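Local coordinates for protein EreC (Klebsiella pneumoniae, PDB 6XCQ) that probably inactivates macrolide antibiotics such as erythromycin by hydrolysing the ester of the macrolactone ring, at residues Pro55-Ala60 and His90-Ile95; Asp290-Ala295 and Val299-Leu304. The protein carries 1 engineered substitution. All coordinates share one frame; numbering follows the deposited sequence.

In the fold
Both contacts are buried and lie near the ends at which parallel strands enter the same mixed sheet, contact 1 with its centre about 18 Å from the centre of the chain and contact 2 about 13 Å. Contact 1 joins the lead-in segments of strands 62-65 and 94-97; contact 2 sets helix 279-295 against the segment leading into strand 301-304, which runs between those two. Contact 1 is largely aromatic, a methyl over an imidazole beside a phenyl ring, whereas contact 2 is wholly aliphatic and thioether packing. Lys300 ties them together: its NZ meets the carbonyl oxygen of His90, 2.7 Å away, in a probable hydrogen bond.

Contact 1: residues Pro55-Ala60 and His90-Ile95; sequences PLVEGA and HDFNAI
Val57 rests its CG1 methyl on the imidazole of His90, where the segments leading into two parallel strands of an alpha/beta sheet come together. Residues 55-60 carry the end of helix 54-57 toward strand 62-65; residues 90-95 carry the end of helix 73-90 into strand 94-97. The second helix makes the beta-alpha-beta crossover between those two parallel strands, with strand 301-304 lying between them in the sheet.

The methyl sits almost over the middle of the His90 ring, CG1 3.6 Å from the ring centroid and 13° off the normal, a clear CH-pi contact. Its nearest ring atom is CG of His90, 3.5 Å from Val57 CG1. A chi1 of 169° swings this branch anti to the backbone N of Val57 and brings it over the ring. The imidazole has a second anchor, because NE2 is hydrogen-bonded to the hydroxyl of Tyr85, whose ring stands steeply to it; this polar tie should limit rotation of the ring beneath the methyl. Leu86, also on helix 73-90, touches both Val57 and Phe92.

The same CG1 reaches a second ring: it lies 4.1 Å from CE1 of Phe92, approaching obliquely. One methyl is thus shared by the His90 ring at the helix end and the Phe92 ring just beyond it. Their backbone link, Asp91, has positive phi and turns the chain out of the helix.

On the other segment a type II beta turn runs from Val57 to Ala60, closed by Ala60 N to Val57 O at 3.0 Å, with Gly59 supplying the positive phi. This turn brings the next carbonyl toward Phe92, and Ala60 O lies 3.8 Å from the CZ atom of that ring.

Contact 2: residues Asp290-Ala295 and Val299-Leu304; sequences DRMVRA and VKIILL
Met292 lays its terminal methyl across the isopropyl group of Val299, the two side chains meeting at about a right angle. CE is 3.3 Å from CG1 of Val299, tighter than ordinary van der Waals contact, so the exact place of the methyl is a little doubtful. It also approaches the branch point, CE to Val299 CB being 3.9 Å. The thioether chain reaches there by bending twice, at chi2 (-132°) and chi3 (63°), which turns CE back toward Val299 and leaves the sulfur nearer the strand proper: SD lies 4.3 Å from CD1 of Ile301.

One residue on along the helix, Val293 crosses Ile301 obliquely, branch to branch, with CG2 of Val293 4.2 Å from CG2 of Ile301. Ile62 touches both of these side chains and continues the apolar layer onto strand 62-65. No hydrogen bond joins the two segments directly, but Arg61 bridges them: its NH2 meets both Val293 O and Val299 O, fastening the last turn of the helix to the start of the strand approach.

Elsewhere on the helix Arg294 NH2 forms a salt bridge with Asp290 OD2 at 2.8 Å, one turn back. The carboxylate oxygen is met on its syn side but from somewhat out of the carboxylate plane, and the N-H...O angle is a bent 134°. OD1 pairs with Arg333, so each carboxylate oxygen has its own arginine partner, the two guanidinium groups gathering round the one anion.

A helix that turns through a short loop and packs back on the parallel strand it precedes is the alpha-beta unit of alpha/beta folds, here helix 279-295 with strand 301-304.

Contact 1: residues Pro55-Ala60 and His90-Ile95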
loop_
_atom_site.group_PDB
_atom_site.type_symbol
_atom_site.label_atom_id
_atom_site.label_comp_id
_atom_site.label_asym_id
_atom_site.label_seq_id
_atom_site.Cartn_x
_atom_site.Cartn_y
_atom_site.Cartn_z
ATOM N N PRO A 55 -8.636 9.554 21.086
ATOM C CA PRO A 55 -9.714 8.568 21.305
ATOM C C PRO A 55 -9.828 7.519 20.216
ATOM O O PRO A 55 -10.006 6.332 20.522
ATOM C CB PRO A 55 -10.971 9.447 21.360
ATOM C CG PRO A 55 -10.493 10.731 21.837
ATOM C CD PRO A 55 -9.159 10.928 21.178
ATOM N N LEU A 56 -9.757 7.916 18.943
ATOM C CA LEU A 56 -9.931 6.918 17.896
ATOM C C LEU A 56 -8.723 6.002 17.793
ATOM O O LEU A 56 -8.860 4.863 17.342
ATOM C CB LEU A 56 -10.243 7.596 16.552
ATOM C CG LEU A 56 -9.197 8.270 15.664
ATOM C CD1 LEU A 56 -8.443 7.249 14.810
ATOM C CD2 LEU A 56 -9.876 9.302 14.763
ATOM N N VAL A 57 -7.550 6.462 18.225
ATOM C CA VAL A 57 -6.361 5.625 18.133
ATOM C C VAL A 57 -6.233 4.675 19.327
ATOM O O VAL A 57 -5.600 3.619 19.198
ATOM C CB VAL A 57 -5.134 6.532 17.945
ATOM C CG1 VAL A 57 -3.834 5.753 18.110
ATOM C CG2 VAL A 57 -5.181 7.158 16.551
ATOM N N GLU A 58 -6.834 5.001 20.476
ATOM C CA GLU A 58 -6.881 4.050 21.587
ATOM C C GLU A 58 -7.604 2.782 21.158
ATOM O O GLU A 58 -8.698 2.836 20.586
ATOM C CB GLU A 58 -7.597 4.649 22.803
ATOM C CG GLU A 58 -7.118 6.018 23.234
ATOM C CD GLU A 58 -7.990 6.650 24.317
ATOM O OE1 GLU A 58 -7.456 7.456 25.113
ATOM O OE2 GLU A 58 -9.204 6.342 24.369
ATOM N N GLY A 59 -6.998 1.638 21.439
ATOM C CA GLY A 59 -7.594 0.391 21.032
ATOM C C GLY A 59 -7.380 0.026 19.586
ATOM O O GLY A 59 -7.800 -1.062 19.169
ATOM N N ALA A 60 -6.747 0.894 18.805
ATOM C CA ALA A 60 -6.381 0.553 17.438
ATOM C C ALA A 60 -5.085 -0.253 17.422
ATOM O O ALA A 60 -4.135 0.048 18.149
ATOM C CB ALA A 60 -6.224 1.826 16.598
ATOM N N HIS A 90 1.636 6.515 20.924
ATOM C CA HIS A 90 0.790 5.335 21.014
ATOM C C HIS A 90 1.557 4.043 20.754
ATOM O O HIS A 90 0.932 2.982 20.620
ATOM C CB HIS A 90 -0.402 5.468 20.057
ATOM C CG HIS A 90 -1.363 6.549 20.448
ATOM N ND1 HIS A 90 -2.336 6.364 21.404
ATOM C CD2 HIS A 90 -1.497 7.829 20.018
ATOM C CE1 HIS A 90 -3.026 7.482 21.551
ATOM N NE2 HIS A 90 -2.540 8.385 20.717
ATOM N N ASP A 91 2.890 4.103 20.669
ATOM C CA ASP A 91 3.748 2.907 20.660
ATOM C C ASP A 91 3.530 2.009 19.443
ATOM O O ASP A 91 3.686 0.785 19.531
ATOM C CB ASP A 91 3.562 2.092 21.942
ATOM C CG ASP A 91 4.504 2.521 23.040
ATOM O OD1 ASP A 91 5.729 2.333 22.875
ATOM O OD2 ASP A 91 4.014 3.055 24.058
ATOM N N PHE A 92 3.173 2.583 18.296
ATOM C CA PHE A 92 3.157 1.788 17.076
ATOM C C PHE A 92 4.578 1.365 16.727
ATOM O O PHE A 92 5.537 2.101 16.967
ATOM C CB PHE A 92 2.493 2.572 15.940
ATOM C CG PHE A 92 1.013 2.429 15.950
ATOM C CD1 PHE A 92 0.266 3.024 16.953
ATOM C CD2 PHE A 92 0.374 1.619 15.030
ATOM C CE1 PHE A 92 -1.115 2.861 17.003
ATOM C CE2 PHE A 92 -0.996 1.449 15.076
ATOM C CZ PHE A 92 -1.737 2.077 16.056
ATOM N N ASN A 93 4.715 0.150 16.191
ATOM C CA ASN A 93 6.021 -0.493 16.070
ATOM C C ASN A 93 6.252 -1.152 14.715
ATOM O O ASN A 93 7.282 -1.809 14.528
ATOM C CB ASN A 93 6.194 -1.534 17.179
ATOM C CG ASN A 93 5.027 -2.479 17.259
ATOM O OD1 ASN A 93 4.464 -2.874 16.238
ATOM N ND2 ASN A 93 4.646 -2.850 18.480
ATOM N N ALA A 94 5.335 -0.998 13.765
ATOM C CA ALA A 94 5.527 -1.537 12.431
ATOM C C ALA A 94 4.907 -0.583 11.411
ATOM O O ALA A 94 3.975 0.161 11.725
ATOM C CB ALA A 94 4.923 -2.946 12.303
ATOM N N ILE A 95 5.439 -0.615 10.191
ATOM C CA ILE A 95 4.927 0.153 9.060
ATOM C C ILE A 95 4.740 -0.795 7.887
ATOM O O ILE A 95 5.667 -1.526 7.523
ATOM C CB ILE A 95 5.882 1.292 8.668
ATOM C CG1 ILE A 95 5.996 2.308 9.819
ATOM C CG2 ILE A 95 5.397 1.984 7.389
ATOM C CD1 ILE A 95 6.729 3.560 9.441
#

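Contact 2: residues Asp290-Ala295 and Val299-Leu304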
loop_
_atom_site.group_PDB
_atom_site.type_symbol
_atom_site.label_atom_id
_atom_site.label_comp_id
_atom_site.label_asym_id
_atom_site.label_seq_id
_atom_site.Cartn_x
_atom_site.Cartn_y
_atom_site.Cartn_z
ATOM N N ASP A 290 -4.064 -8.939 8.103
ATOM C CA ASP A 290 -4.818 -9.663 9.119
ATOM C C ASP A 290 -3.989 -10.808 9.695
ATOM O O ASP A 290 -3.863 -10.946 10.915
ATOM C CB ASP A 290 -6.128 -10.172 8.518
ATOM C CG ASP A 290 -7.100 -10.669 9.572
ATOM O OD1 ASP A 290 -7.660 -9.842 10.323
ATOM O OD2 ASP A 290 -7.311 -11.895 9.638
ATOM N N ARG A 291 -3.373 -11.601 8.826
ATOM C CA ARG A 291 -2.548 -12.716 9.285
ATOM C C ARG A 291 -1.389 -12.220 10.125
ATOM O O ARG A 291 -1.091 -12.776 11.189
ATOM C CB ARG A 291 -2.024 -13.512 8.090
ATOM C CG ARG A 291 -3.083 -14.341 7.395
ATOM C CD ARG A 291 -2.477 -15.506 6.606
ATOM N NE ARG A 291 -1.719 -15.064 5.437
ATOM C CZ ARG A 291 -2.261 -14.544 4.339
ATOM N NH1 ARG A 291 -1.487 -14.181 3.321
ATOM N NH2 ARG A 291 -3.575 -14.378 4.258
ATOM N N MET A 292 -0.719 -11.170 9.662
ATOM C CA MET A 292 0.428 -10.685 10.407
ATOM C C MET A 292 0.010 -10.197 11.787
ATOM O O MET A 292 0.682 -10.488 12.781
ATOM C CB MET A 292 1.130 -9.588 9.619
ATOM C CG MET A 292 2.572 -9.446 9.995
ATOM S SD MET A 292 2.884 -7.715 10.250
ATOM C CE MET A 292 1.787 -7.454 11.614
ATOM N N VAL A 293 -1.118 -9.486 11.875
ATOM C CA VAL A 293 -1.536 -8.961 13.168
ATOM C C VAL A 293 -1.915 -10.096 14.121
ATOM O O VAL A 293 -1.536 -10.085 15.296
ATOM C CB VAL A 293 -2.680 -7.945 12.992
ATOM C CG1 VAL A 293 -3.538 -7.892 14.231
ATOM C CG2 VAL A 293 -2.107 -6.551 12.668
ATOM N N ARG A 294 -2.656 -11.096 13.645
ATOM C CA ARG A 294 -3.070 -12.139 14.574
ATOM C C ARG A 294 -1.940 -13.108 14.904
ATOM O O ARG A 294 -1.965 -13.717 15.977
ATOM C CB ARG A 294 -4.281 -12.900 14.042
ATOM C CG ARG A 294 -4.210 -13.304 12.610
ATOM C CD ARG A 294 -5.605 -13.275 11.973
ATOM N NE ARG A 294 -6.642 -13.786 12.865
ATOM C CZ ARG A 294 -7.867 -13.279 12.977
ATOM N NH1 ARG A 294 -8.735 -13.827 13.821
ATOM N NH2 ARG A 294 -8.228 -12.229 12.253
ATOM N N ALA A 295 -0.936 -13.232 14.033
ATOM C CA ALA A 295 0.239 -14.032 14.358
ATOM C C ALA A 295 1.105 -13.344 15.401
ATOM O O ALA A 295 1.657 -14.002 16.287
ATOM C CB ALA A 295 1.058 -14.312 13.100
ATOM N N VAL A 299 1.973 -6.500 17.719
ATOM C CA VAL A 299 2.227 -5.574 16.618
ATOM C C VAL A 299 1.161 -4.487 16.598
ATOM O O VAL A 299 -0.035 -4.746 16.794
ATOM C CB VAL A 299 2.287 -6.309 15.269
ATOM C CG1 VAL A 299 2.199 -5.315 14.140
ATOM C CG2 VAL A 299 3.582 -7.063 15.139
ATOM N N LYS A 300 1.594 -3.253 16.370
ATOM C CA LYS A 300 0.689 -2.152 16.062
ATOM C C LYS A 300 1.234 -1.491 14.802
ATOM O O LYS A 300 2.312 -0.890 14.826
ATOM C CB LYS A 300 0.592 -1.181 17.236
ATOM C CG LYS A 300 -0.006 -1.837 18.492
ATOM C CD LYS A 300 0.098 -0.934 19.717
ATOM C CE LYS A 300 -0.766 0.282 19.566
ATOM N NZ LYS A 300 -0.929 1.030 20.842
ATOM N N ILE A 301 0.526 -1.644 13.691
ATOM C CA ILE A 301 1.079 -1.361 12.374
ATOM C C ILE A 301 0.436 -0.100 11.792
ATOM O O ILE A 301 -0.768 0.134 11.940
ATOM C CB ILE A 301 0.916 -2.577 11.432
ATOM C CG1 ILE A 301 1.649 -2.320 10.107
ATOM C CG2 ILE A 301 -0.545 -2.947 11.240
ATOM C CD1 ILE A 301 1.931 -3.589 9.324
ATOM N N ILE A 302 1.262 0.723 11.154
ATOM C CA ILE A 302 0.825 1.905 10.413
ATOM C C ILE A 302 0.848 1.525 8.939
ATOM O O ILE A 302 1.903 1.147 8.417
ATOM C CB ILE A 302 1.756 3.099 10.682
ATOM C CG1 ILE A 302 1.946 3.333 12.187
ATOM C CG2 ILE A 302 1.270 4.352 9.970
ATOM C CD1 ILE A 302 3.109 4.331 12.486
ATOM N N LEU A 303 -0.296 1.596 8.256
ATOM C CA LEU A 303 -0.359 1.208 6.845
ATOM C C LEU A 303 -0.249 2.460 5.984
ATOM O O LEU A 303 -1.061 3.378 6.125
ATOM C CB LEU A 303 -1.657 0.466 6.518
ATOM C CG LEU A 303 -1.978 -0.777 7.343
ATOM C CD1 LEU A 303 -3.296 -1.400 6.835
ATOM C CD2 LEU A 303 -0.806 -1.752 7.250
ATOM N N LEU A 304 0.743 2.495 5.093
ATOM C CA LEU A 304 0.952 3.635 4.195
ATOM C C LEU A 304 0.413 3.213 2.835
ATOM O O LEU A 304 1.096 2.551 2.050
ATOM C CB LEU A 304 2.436 4.016 4.134
ATOM C CG LEU A 304 3.144 4.445 5.427
ATOM C CD1 LEU A 304 4.554 5.004 5.122
ATOM C CD2 LEU A 304 2.309 5.480 6.189
#